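Local coordinates for leucine-rich-repeat protein (PDB 4WNR), which binds GDP and magnesium through its Roc G domain, followed here by the COR-A part, and as a full-length protein probably also has serine/threonine kinase activity, at residues V44-D49 / L116-L121; G50-T55 / V120-R125; A148-D153 / I178-D183. All blocks are in the same frame, centred on the assembly; numbering follows the deposited sequence.

Contact 1 of 3, residues V44-D49 / L116-L121; sequences VLLVGD and LYILVL
Val44 to Val47 lie beside Leu116 to Leu119 as parallel neighbours in the central sheet of the Roc G domain, a P-loop NTPase fold in which strand 36-47 leads straight into the phosphate-binding loop. The two short strand segments run 4.7 Å apart with their directions 21° from parallel. Four backbone hydrogen bonds join them: Leu45 N gives to Leu116 O (2.9 Å), Ile118 N to Leu45 O, Val47 N to Ile118 O, and Val120 N to Val47 O (2.9 Å). Leu45 and Val47 thus each give and accept one bond, with the residues before and after the one they face.

On one face of the pair, Val44 and Ile118 meet through their branch ends, CG1 to CD1 at 3.5 Å. The anti position of Val44 CG1 to the backbone N (chi1 177°) directs it there, while Leu46 runs alongside Ile118 and sets its CD1 3.8 Å from Ile118 CG2. On the other face Leu45 and Tyr117 point the same way, and Leu45 CD1 rests against the outer part of the ring, 3.3 Å from Tyr117 CZ. Val47 CG2 meets the same ring at its edge, 4.2 Å from Tyr117 CD2. The Tyr117 hydroxyl is hydrogen-bonded to the carbonyl of Ser112.

Helix 186-198 covers the face of Val44, Leu116 and Ile118 with Leu193, Leu197 and Phe189. Helix 129-140 packs on the face of Val47, Tyr117 and Leu119 through Ile136 and Trp132, and strand 88-96 flanks strand 36-47 in the sheet.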
loop_
_atom_site.group_PDB
_atom_site.type_symbol
_atom_site.label_atom_id
_atom_site.label_comp_id
_atom_site.label_asym_id
_atom_site.label_seq_id
_atom_site.Cartn_x
_atom_site.Cartn_y
_atom_site.Cartn_z
ATOM N N VAL A 44 -6.641 4.056 0.524
ATOM C CA VAL A 44 -7.396 3.351 -0.512
ATOM C C VAL A 44 -6.415 2.656 -1.451
ATOM O O VAL A 44 -5.538 3.298 -2.031
ATOM C CB VAL A 44 -8.316 4.304 -1.303
ATOM C CG1 VAL A 44 -9.040 3.560 -2.417
ATOM C CG2 VAL A 44 -9.329 4.950 -0.373
ATOM N N LEU A 45 -6.578 1.345 -1.601
ATOM C CA LEU A 45 -5.645 0.522 -2.368
ATOM C C LEU A 45 -6.258 0.055 -3.685
ATOM O O LEU A 45 -7.167 -0.777 -3.692
ATOM C CB LEU A 45 -5.216 -0.687 -1.534
ATOM C CG LEU A 45 -4.376 -0.351 -0.296
ATOM C CD1 LEU A 45 -4.506 -1.427 0.768
ATOM C CD2 LEU A 45 -2.915 -0.142 -0.671
ATOM N N LEU A 46 -5.757 0.601 -4.792
ATOM C CA LEU A 46 -6.150 0.157 -6.130
ATOM C C LEU A 46 -5.422 -1.151 -6.430
ATOM O O LEU A 46 -4.202 -1.167 -6.564
ATOM C CB LEU A 46 -5.795 1.210 -7.191
ATOM C CG LEU A 46 -6.662 2.469 -7.341
ATOM C CD1 LEU A 46 -8.064 2.120 -7.819
ATOM C CD2 LEU A 46 -6.717 3.274 -6.052
ATOM N N VAL A 47 -6.168 -2.247 -6.510
ATOM C CA VAL A 47 -5.577 -3.563 -6.778
ATOM C C VAL A 47 -6.278 -4.273 -7.933
ATOM O O VAL A 47 -7.416 -3.959 -8.277
ATOM C CB VAL A 47 -5.573 -4.467 -5.526
ATOM C CG1 VAL A 47 -4.632 -3.902 -4.474
ATOM C CG2 VAL A 47 -6.975 -4.638 -4.956
ATOM N N GLY A 48 -5.575 -5.233 -8.524
ATOM C CA GLY A 48 -6.041 -5.933 -9.724
ATOM C C GLY A 48 -4.894 -6.179 -10.687
ATOM O O GLY A 48 -3.793 -5.662 -10.491
ATOM N N ASP A 49 -5.156 -6.960 -11.734
ATOM C CA ASP A 49 -4.128 -7.311 -12.720
ATOM C C ASP A 49 -3.620 -6.091 -13.478
ATOM O O ASP A 49 -4.295 -5.063 -13.546
ATOM C CB ASP A 49 -4.662 -8.334 -13.728
ATOM C CG ASP A 49 -4.875 -9.706 -13.119
ATOM O OD1 ASP A 49 -4.077 -10.112 -12.248
ATOM O OD2 ASP A 49 -5.841 -10.387 -13.521
ATOM N N LEU A 116 -9.349 0.615 2.760
ATOM C CA LEU A 116 -10.388 0.317 1.770
ATOM C C LEU A 116 -9.742 -0.166 0.475
ATOM O O LEU A 116 -8.702 0.349 0.059
ATOM C CB LEU A 116 -11.261 1.545 1.508
ATOM C CG LEU A 116 -12.528 1.304 0.675
ATOM C CD1 LEU A 116 -13.698 2.114 1.215
ATOM C CD2 LEU A 116 -12.304 1.612 -0.800
ATOM N N TYR A 117 -10.366 -1.158 -0.154
ATOM C CA TYR A 117 -9.832 -1.768 -1.368
ATOM C C TYR A 117 -10.745 -1.531 -2.564
ATOM O O TYR A 117 -11.967 -1.628 -2.451
ATOM C CB TYR A 117 -9.633 -3.272 -1.162
ATOM C CG TYR A 117 -8.445 -3.605 -0.292
ATOM C CD1 TYR A 117 -8.532 -3.530 1.096
ATOM C CD2 TYR A 117 -7.231 -3.987 -0.855
ATOM C CE1 TYR A 117 -7.442 -3.830 1.898
ATOM C CE2 TYR A 117 -6.137 -4.290 -0.061
ATOM C CZ TYR A 117 -6.246 -4.212 1.313
ATOM O OH TYR A 117 -5.157 -4.511 2.098
ATOM N N ILE A 118 -10.133 -1.211 -3.702
ATOM C CA ILE A 118 -10.841 -1.111 -4.976
ATOM C C ILE A 118 -10.265 -2.156 -5.929
ATOM O O ILE A 118 -9.139 -2.014 -6.412
ATOM C CB ILE A 118 -10.720 0.301 -5.585
ATOM C CG1 ILE A 118 -11.404 1.326 -4.676
ATOM C CG2 ILE A 118 -11.340 0.342 -6.979
ATOM C CD1 ILE A 118 -11.135 2.768 -5.049
ATOM N N LEU A 119 -11.039 -3.209 -6.179
ATOM C CA LEU A 119 -10.629 -4.289 -7.077
ATOM C C LEU A 119 -11.082 -3.992 -8.505
ATOM O O LEU A 119 -12.277 -4.009 -8.794
ATOM C CB LEU A 119 -11.211 -5.627 -6.607
ATOM C CG LEU A 119 -10.947 -6.861 -7.479
ATOM C CD1 LEU A 119 -9.459 -7.065 -7.727
ATOM C CD2 LEU A 119 -11.555 -8.097 -6.833
ATOM N N VAL A 120 -10.124 -3.719 -9.386
ATOM C CA VAL A 120 -10.417 -3.438 -10.794
ATOM C C VAL A 120 -10.243 -4.703 -11.636
ATOM O O VAL A 120 -9.216 -5.378 -11.551
ATOM C CB VAL A 120 -9.515 -2.324 -11.357
ATOM C CG1 VAL A 120 -9.980 -1.913 -12.748
ATOM C CG2 VAL A 120 -9.510 -1.119 -10.428
ATOM N N LEU A 121 -11.253 -5.005 -12.449
ATOM C CA LEU A 121 -11.266 -6.203 -13.289
ATOM C C LEU A 121 -11.577 -5.858 -14.741
ATOM O O LEU A 121 -12.012 -4.748 -15.047
ATOM C CB LEU A 121 -12.316 -7.192 -12.778
ATOM C CG LEU A 121 -12.193 -7.650 -11.325
ATOM C CD1 LEU A 121 -13.437 -8.421 -10.914
ATOM C CD2 LEU A 121 -10.943 -8.493 -11.117
#

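Contact 2 of 3, residues G50-T55 / V120-R125; sequences GEAGKT and VLDSRR. With MG (magnesium ion), chain C; GDP (guanosine-5'-diphosphate), chain B.
Val120 turns both its methyls toward the loop from Ala52 to Lys54. CG1, opposite the backbone N (chi1 -172°), lies 3.7 Å from Gly53 C, and CG2 crosses the aliphatic start of Lys54, 3.9 Å from its CG. Ala52 sits between this valine and Asp122, its CB 4.3 Å from Val120 CG1 and near both Val120 O and Asp122 OD1, so the end of the strand and the turn after it pack against the loop.

The loop is the P-loop (Walker A) of the G domain, and its opposite side holds the GDP. The amides of Gly53 and Lys54 both give hydrogen bonds to the beta-phosphate oxygen O1B, with a weak third from Ala52 N, while Glu51 N reaches O3B. Thr55 OG1 and GDP O2B, together with three waters, bind the magnesium ion; this hydroxyl lies 2.5 Å from the metal. The ammonium of Lys54 is hydrogen-bonded back to the carbonyl of Asp49.

Arg125 closes the contact at the loop's beginning. Its chain is extended from CG to NE and carries the guanidinium beneath Gly50, whose carbonyl oxygen lies over one face, 3.2 Å from Arg125 CZ. A salt bridge from Arg125 NH1 to Asp122 OD2 (2.8 Å) helps set the rotation of the group, with the carboxylate carbon at its edge and in its plane. Glu51 OE1 is of opposite charge but stays 4.5 Å from Arg125 NH2, and Arg124, whose NH1 pairs with Glu154, passes near Glu51 O.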
loop_
_atom_site.group_PDB
_atom_site.type_symbol
_atom_site.label_atom_id
_atom_site.label_comp_id
_atom_site.label_asym_id
_atom_site.label_seq_id
_atom_site.Cartn_x
_atom_site.Cartn_y
_atom_site.Cartn_z
ATOM N N GLY A 50 -2.424 -6.220 -14.045
ATOM C CA GLY A 50 -1.839 -5.163 -14.865
ATOM C C GLY A 50 -2.669 -4.918 -16.112
ATOM O O GLY A 50 -3.251 -5.849 -16.668
ATOM N N GLU A 51 -2.723 -3.657 -16.539
ATOM C CA GLU A 51 -3.525 -3.235 -17.696
ATOM C C GLU A 51 -5.006 -3.615 -17.552
ATOM O O GLU A 51 -5.632 -4.083 -18.500
ATOM C CB GLU A 51 -2.942 -3.800 -18.999
ATOM C CG GLU A 51 -1.488 -3.419 -19.237
ATOM C CD GLU A 51 -0.935 -3.959 -20.544
ATOM O OE1 GLU A 51 -1.596 -4.812 -21.177
ATOM O OE2 GLU A 51 0.173 -3.530 -20.933
ATOM N N ALA A 52 -5.549 -3.406 -16.356
ATOM C CA ALA A 52 -6.957 -3.692 -16.064
ATOM C C ALA A 52 -7.803 -2.419 -16.034
ATOM O O ALA A 52 -8.946 -2.420 -16.492
ATOM C CB ALA A 52 -7.081 -4.428 -14.741
ATOM N N GLY A 53 -7.237 -1.346 -15.484
ATOM C CA GLY A 53 -7.934 -0.061 -15.366
ATOM C C GLY A 53 -7.706 0.712 -14.076
ATOM O O GLY A 53 -8.485 1.612 -13.760
ATOM N N LYS A 54 -6.645 0.386 -13.337
ATOM C CA LYS A 54 -6.423 0.949 -12.003
ATOM C C LYS A 54 -6.004 2.413 -12.057
ATOM O O LYS A 54 -6.578 3.255 -11.369
ATOM C CB LYS A 54 -5.359 0.145 -11.254
ATOM C CG LYS A 54 -5.704 -1.324 -11.062
ATOM C CD LYS A 54 -4.700 -2.036 -10.162
ATOM C CE LYS A 54 -3.302 -2.107 -10.762
ATOM N NZ LYS A 54 -3.261 -2.836 -12.061
ATOM N N THR A 55 -4.994 2.701 -12.871
ATOM C CA THR A 55 -4.503 4.067 -13.051
ATOM C C THR A 55 -5.556 4.947 -13.737
ATOM O O THR A 55 -5.693 6.125 -13.409
ATOM C CB THR A 55 -3.188 4.087 -13.863
ATOM O OG1 THR A 55 -2.248 3.178 -13.273
ATOM C CG2 THR A 55 -2.576 5.488 -13.897
ATOM N N VAL A 120 -10.124 -3.719 -9.386
ATOM C CA VAL A 120 -10.417 -3.438 -10.794
ATOM C C VAL A 120 -10.243 -4.703 -11.636
ATOM O O VAL A 120 -9.216 -5.378 -11.551
ATOM C CB VAL A 120 -9.515 -2.324 -11.357
ATOM C CG1 VAL A 120 -9.980 -1.913 -12.748
ATOM C CG2 VAL A 120 -9.510 -1.119 -10.428
ATOM N N LEU A 121 -11.253 -5.005 -12.449
ATOM C CA LEU A 121 -11.266 -6.203 -13.289
ATOM C C LEU A 121 -11.577 -5.858 -14.741
ATOM O O LEU A 121 -12.012 -4.748 -15.047
ATOM C CB LEU A 121 -12.316 -7.192 -12.778
ATOM C CG LEU A 121 -12.193 -7.650 -11.325
ATOM C CD1 LEU A 121 -13.437 -8.421 -10.914
ATOM C CD2 LEU A 121 -10.943 -8.493 -11.117
ATOM N N ASP A 122 -11.345 -6.822 -15.627
ATOM C CA ASP A 122 -11.721 -6.701 -17.040
ATOM C C ASP A 122 -12.015 -8.072 -17.655
ATOM O O ASP A 122 -11.718 -9.108 -17.057
ATOM C CB ASP A 122 -10.640 -5.965 -17.841
ATOM C CG ASP A 122 -9.314 -6.697 -17.858
ATOM O OD1 ASP A 122 -9.020 -7.436 -16.895
ATOM O OD2 ASP A 122 -8.560 -6.524 -18.838
ATOM N N SER A 123 -12.591 -8.059 -18.853
ATOM C CA SER A 123 -13.084 -9.281 -19.500
ATOM C C SER A 123 -11.971 -10.214 -19.976
ATOM O O SER A 123 -12.019 -11.418 -19.715
ATOM C CB SER A 123 -13.990 -8.927 -20.682
ATOM O OG SER A 123 -13.316 -8.087 -21.604
ATOM N N ARG A 124 -10.976 -9.653 -20.663
ATOM C CA ARG A 124 -9.916 -10.443 -21.308
ATOM C C ARG A 124 -9.364 -11.556 -20.413
ATOM O O ARG A 124 -9.204 -12.695 -20.858
ATOM C CB ARG A 124 -8.777 -9.536 -21.789
ATOM C CG ARG A 124 -9.139 -8.691 -23.004
ATOM C CD ARG A 124 -7.909 -8.192 -23.749
ATOM N NE ARG A 124 -7.201 -7.136 -23.027
ATOM C CZ ARG A 124 -7.561 -5.853 -22.999
ATOM N NH1 ARG A 124 -8.645 -5.427 -23.644
ATOM N NH2 ARG A 124 -6.833 -4.982 -22.313
ATOM N N ARG A 125 -9.080 -11.221 -19.158
ATOM C CA ARG A 125 -8.662 -12.214 -18.170
ATOM C C ARG A 125 -9.904 -12.842 -17.540
ATOM O O ARG A 125 -10.556 -12.237 -16.687
ATOM C CB ARG A 125 -7.767 -11.574 -17.109
ATOM C CG ARG A 125 -6.469 -11.026 -17.682
ATOM C CD ARG A 125 -5.695 -10.194 -16.674
ATOM N NE ARG A 125 -4.695 -9.355 -17.331
ATOM C CZ ARG A 125 -4.959 -8.227 -17.991
ATOM N NH1 ARG A 125 -6.205 -7.772 -18.100
ATOM N NH2 ARG A 125 -3.967 -7.547 -18.553
HETATM MG MG MG C . -0.771 1.173 -13.778
HETATM P PB GDP B . -3.122 -0.319 -15.022
HETATM O O1B GDP B . -4.650 -0.820 -14.997
HETATM O O2B GDP B . -2.887 0.420 -13.617
HETATM O O3B GDP B . -2.180 -1.449 -15.200
HETATM O O3A GDP B . -2.932 0.849 -16.113
HETATM P PA GDP B . -4.069 1.307 -17.155
HETATM O O1A GDP B . -5.412 1.342 -16.547
HETATM O O2A GDP B . -3.590 2.777 -17.607
HETATM O "O5'" GDP B . -3.928 0.372 -18.461
HETATM C "C5'" GDP B . -5.068 -0.077 -19.125
HETATM C "C4'" GDP B . -4.931 0.267 -20.623
HETATM O "O4'" GDP B . -6.236 0.154 -21.227
HETATM C "C3'" GDP B . -4.493 1.708 -20.883
HETATM O "O3'" GDP B . -3.906 1.809 -22.189
HETATM C "C2'" GDP B . -5.789 2.477 -20.823
HETATM O "O2'" GDP B . -5.742 3.623 -21.689
HETATM C "C1'" GDP B . -6.821 1.482 -21.338
HETATM N N9 GDP B . -8.103 1.535 -20.571
HETATM C C8 GDP B . -8.285 1.705 -19.262
HETATM N N7 GDP B . -9.589 1.685 -19.015
HETATM C C5 GDP B . -10.226 1.500 -20.166
HETATM C C6 GDP B . -11.528 1.409 -20.445
HETATM O O6 GDP B . -12.377 1.492 -19.561
HETATM N N1 GDP B . -11.933 1.210 -21.766
HETATM C C2 GDP B . -10.954 1.114 -22.761
HETATM N N2 GDP B . -11.305 0.926 -24.030
HETATM N N3 GDP B . -9.660 1.213 -22.419
HETATM C C4 GDP B . -9.303 1.405 -21.135
HETATM O O HOH W 1 -0.776 2.479 -15.423
HETATM O O HOH W 2 -1.560 1.250 -11.396
HETATM O O HOH W 3 0.654 2.506 -12.888
#

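Contact 3 of 3, residues A148-D153 / I178-D183; sequences ALNKID and ISCKED. With GDP (guanosine-5'-diphosphate), chain B.
With CG opposite its backbone N (chi1 -160°), Asn150 turns OD1 toward Ile178 and Cys180, whereas Asp153 holds its carboxylate between backbone N and carbonyl (chi1 59°), facing Ser179. Asn150 OD1 takes a weak bond from Cys180 N at 3.4 Å, and its ND2 is hydrogen-bonded to Ala52 O of the P-loop. Asp153 OD1 accepts a weak bond from Ser179 OG (3.1 Å), which itself accepts from Glu182 N in an ST motif. Asn150-Lys151-Ile152-Asp153 is the NKxD motif, and Ser179-Cys180-Lys181 corresponds to the SAK loop of small G proteins. Both grip guanine: GDP N1 and N2 donate to Asp153 OD1 and OD2, the latter at 2.9 Å, and Cys180 N donates to GDP O6 at 2.8 Å. Lys151 CG and Lys181 CB lie over opposite faces of the base.

Ile178 N is hydrogen-bonded to Leu149 O at 3.0 Å, and Ile178 CD1 packs 3.8 Å from Ala148 CB. Beneath, Leu57 of helix 54-62 touches Ala148, Ile178 and Cys180, while strand 145-149 runs between strands 116-121 and 172-177.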
loop_
_atom_site.group_PDB
_atom_site.type_symbol
_atom_site.label_atom_id
_atom_site.label_comp_id
_atom_site.label_asym_id
_atom_site.label_seq_id
_atom_site.Cartn_x
_atom_site.Cartn_y
_atom_site.Cartn_z
ATOM N N ALA A 148 -14.779 -3.111 -9.342
ATOM C CA ALA A 148 -14.998 -2.328 -10.558
ATOM C C ALA A 148 -14.779 -3.195 -11.796
ATOM O O ALA A 148 -13.659 -3.633 -12.062
ATOM C CB ALA A 148 -14.067 -1.127 -10.584
ATOM N N LEU A 149 -15.855 -3.443 -12.541
ATOM C CA LEU A 149 -15.783 -4.197 -13.791
ATOM C C LEU A 149 -15.501 -3.229 -14.939
ATOM O O LEU A 149 -16.425 -2.707 -15.563
ATOM C CB LEU A 149 -17.089 -4.962 -14.043
ATOM C CG LEU A 149 -17.398 -6.155 -13.131
ATOM C CD1 LEU A 149 -17.824 -5.709 -11.741
ATOM C CD2 LEU A 149 -18.480 -7.027 -13.748
ATOM N N ASN A 150 -14.218 -2.993 -15.203
ATOM C CA ASN A 150 -13.788 -1.998 -16.186
ATOM C C ASN A 150 -13.820 -2.544 -17.613
ATOM O O ASN A 150 -13.850 -3.759 -17.818
ATOM C CB ASN A 150 -12.376 -1.502 -15.845
ATOM C CG ASN A 150 -12.050 -0.160 -16.484
ATOM O OD1 ASN A 150 -12.868 0.759 -16.482
ATOM N ND2 ASN A 150 -10.845 -0.039 -17.027
ATOM N N LYS A 151 -13.828 -1.631 -18.584
ATOM C CA LYS A 151 -13.776 -1.952 -20.021
ATOM C C LYS A 151 -15.022 -2.689 -20.530
ATOM O O LYS A 151 -14.919 -3.691 -21.244
ATOM C CB LYS A 151 -12.499 -2.734 -20.369
ATOM C CG LYS A 151 -11.225 -1.924 -20.208
ATOM C CD LYS A 151 -9.990 -2.807 -20.190
ATOM C CE LYS A 151 -8.724 -1.968 -20.220
ATOM N NZ LYS A 151 -7.521 -2.759 -19.853
ATOM N N ILE A 152 -16.197 -2.178 -20.169
ATOM C CA ILE A 152 -17.461 -2.721 -20.688
ATOM C C ILE A 152 -17.727 -2.277 -22.129
ATOM O O ILE A 152 -18.533 -2.888 -22.827
ATOM C CB ILE A 152 -18.673 -2.363 -19.794
ATOM C CG1 ILE A 152 -18.916 -0.848 -19.748
ATOM C CG2 ILE A 152 -18.473 -2.933 -18.398
ATOM C CD1 ILE A 152 -20.195 -0.453 -19.039
ATOM N N ASP A 153 -17.059 -1.210 -22.563
ATOM C CA ASP A 153 -17.134 -0.763 -23.958
ATOM C C ASP A 153 -16.481 -1.769 -24.914
ATOM O O ASP A 153 -16.921 -1.920 -26.054
ATOM C CB ASP A 153 -16.493 0.619 -24.130
ATOM C CG ASP A 153 -15.036 0.648 -23.714
ATOM O OD1 ASP A 153 -14.732 0.209 -22.585
ATOM O OD2 ASP A 153 -14.193 1.117 -24.505
ATOM N N ILE A 178 -18.141 -0.317 -15.303
ATOM C CA ILE A 178 -17.668 1.011 -15.692
ATOM C C ILE A 178 -16.840 0.989 -16.973
ATOM O O ILE A 178 -16.390 -0.065 -17.427
ATOM C CB ILE A 178 -16.832 1.672 -14.571
ATOM C CG1 ILE A 178 -15.600 0.827 -14.236
ATOM C CG2 ILE A 178 -17.685 1.881 -13.325
ATOM C CD1 ILE A 178 -14.621 1.509 -13.305
ATOM N N SER A 179 -16.661 2.175 -17.544
ATOM C CA SER A 179 -15.778 2.388 -18.687
ATOM C C SER A 179 -15.020 3.695 -18.486
ATOM O O SER A 179 -15.609 4.773 -18.551
ATOM C CB SER A 179 -16.577 2.439 -19.990
ATOM O OG SER A 179 -15.729 2.692 -21.098
ATOM N N CYS A 180 -13.718 3.595 -18.232
ATOM C CA CYS A 180 -12.876 4.778 -18.050
ATOM C C CYS A 180 -12.690 5.558 -19.352
ATOM O O CYS A 180 -12.444 6.762 -19.323
ATOM C CB CYS A 180 -11.513 4.383 -17.479
ATOM S SG CYS A 180 -11.581 3.716 -15.800
ATOM N N LYS A 181 -12.811 4.868 -20.485
ATOM C CA LYS A 181 -12.699 5.502 -21.797
ATOM C C LYS A 181 -13.913 6.379 -22.086
ATOM O O LYS A 181 -13.770 7.565 -22.378
ATOM C CB LYS A 181 -12.546 4.441 -22.891
ATOM C CG LYS A 181 -12.336 5.002 -24.292
ATOM C CD LYS A 181 -12.047 3.896 -25.293
ATOM C CE LYS A 181 -11.919 4.439 -26.707
ATOM N NZ LYS A 181 -11.700 3.350 -27.699
ATOM N N GLU A 182 -15.100 5.787 -21.994
ATOM C CA GLU A 182 -16.354 6.488 -22.292
ATOM C C GLU A 182 -16.937 7.239 -21.089
ATOM O O GLU A 182 -17.953 7.922 -21.222
ATOM C CB GLU A 182 -17.392 5.498 -22.831
ATOM C CG GLU A 182 -16.978 4.815 -24.127
ATOM C CD GLU A 182 -18.049 3.894 -24.689
ATOM O OE1 GLU A 182 -18.995 3.535 -23.948
ATOM O OE2 GLU A 182 -17.942 3.521 -25.877
ATOM N N ASP A 183 -16.299 7.107 -19.927
ATOM C CA ASP A 183 -16.733 7.773 -18.690
ATOM C C ASP A 183 -18.145 7.343 -18.266
ATOM O O ASP A 183 -18.987 8.176 -17.934
ATOM C CB ASP A 183 -16.644 9.302 -18.837
ATOM C CG ASP A 183 -16.704 10.033 -17.498
ATOM O OD1 ASP A 183 -16.270 9.467 -16.472
ATOM O OD2 ASP A 183 -17.187 11.183 -17.475
HETATM P PB GDP B . -3.122 -0.319 -15.022
HETATM O O1B GDP B . -4.650 -0.820 -14.997
HETATM O O2B GDP B . -2.887 0.420 -13.617
HETATM O O3B GDP B . -2.180 -1.449 -15.200
HETATM O O3A GDP B . -2.932 0.849 -16.113
HETATM P PA GDP B . -4.069 1.307 -17.155
HETATM O O1A GDP B . -5.412 1.342 -16.547
HETATM O O2A GDP B . -3.590 2.777 -17.607
HETATM O "O5'" GDP B . -3.928 0.372 -18.461
HETATM C "C5'" GDP B . -5.068 -0.077 -19.125
HETATM C "C4'" GDP B . -4.931 0.267 -20.623
HETATM O "O4'" GDP B . -6.236 0.154 -21.227
HETATM C "C3'" GDP B . -4.493 1.708 -20.883
HETATM O "O3'" GDP B . -3.906 1.809 -22.189
HETATM C "C2'" GDP B . -5.789 2.477 -20.823
HETATM O "O2'" GDP B . -5.742 3.623 -21.689
HETATM C "C1'" GDP B . -6.821 1.482 -21.338
HETATM N N9 GDP B . -8.103 1.535 -20.571
HETATM C C8 GDP B . -8.285 1.705 -19.262
HETATM N N7 GDP B . -9.589 1.685 -19.015
HETATM C C5 GDP B . -10.226 1.500 -20.166
HETATM C C6 GDP B . -11.528 1.409 -20.445
HETATM O O6 GDP B . -12.377 1.492 -19.561
HETATM N N1 GDP B . -11.933 1.210 -21.766
HETATM C C2 GDP B . -10.954 1.114 -22.761
HETATM N N2 GDP B . -11.305 0.926 -24.030
HETATM N N3 GDP B . -9.660 1.213 -22.419
HETATM C C4 GDP B . -9.303 1.405 -21.135
#

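Overall arrangement
From the N terminus, residues 44-49 run on into 50-55, so contacts 1 and 2 open one after the other. The chain then passes through helix 54-62, the hairpin 77-85/88-96 and helix 99-104 before strand 116-121 closes contact 1; residues 120-125, which share Val120 and Leu121 with it, close contact 2. The two loops overlap almost entirely and end on the same stretch. Contact 3 follows in series, closing a shorter loop through helix 162-168 and strand 172-177. Backbone pairing of Leu119 and Leu121 with Ala148, and of Leu121 with Asn150, joins it to the others across the sheet. Contact 1 ties the sheet's core, whereas contacts 2 and 3 shape the phosphate and guanine ends of one GDP pocket.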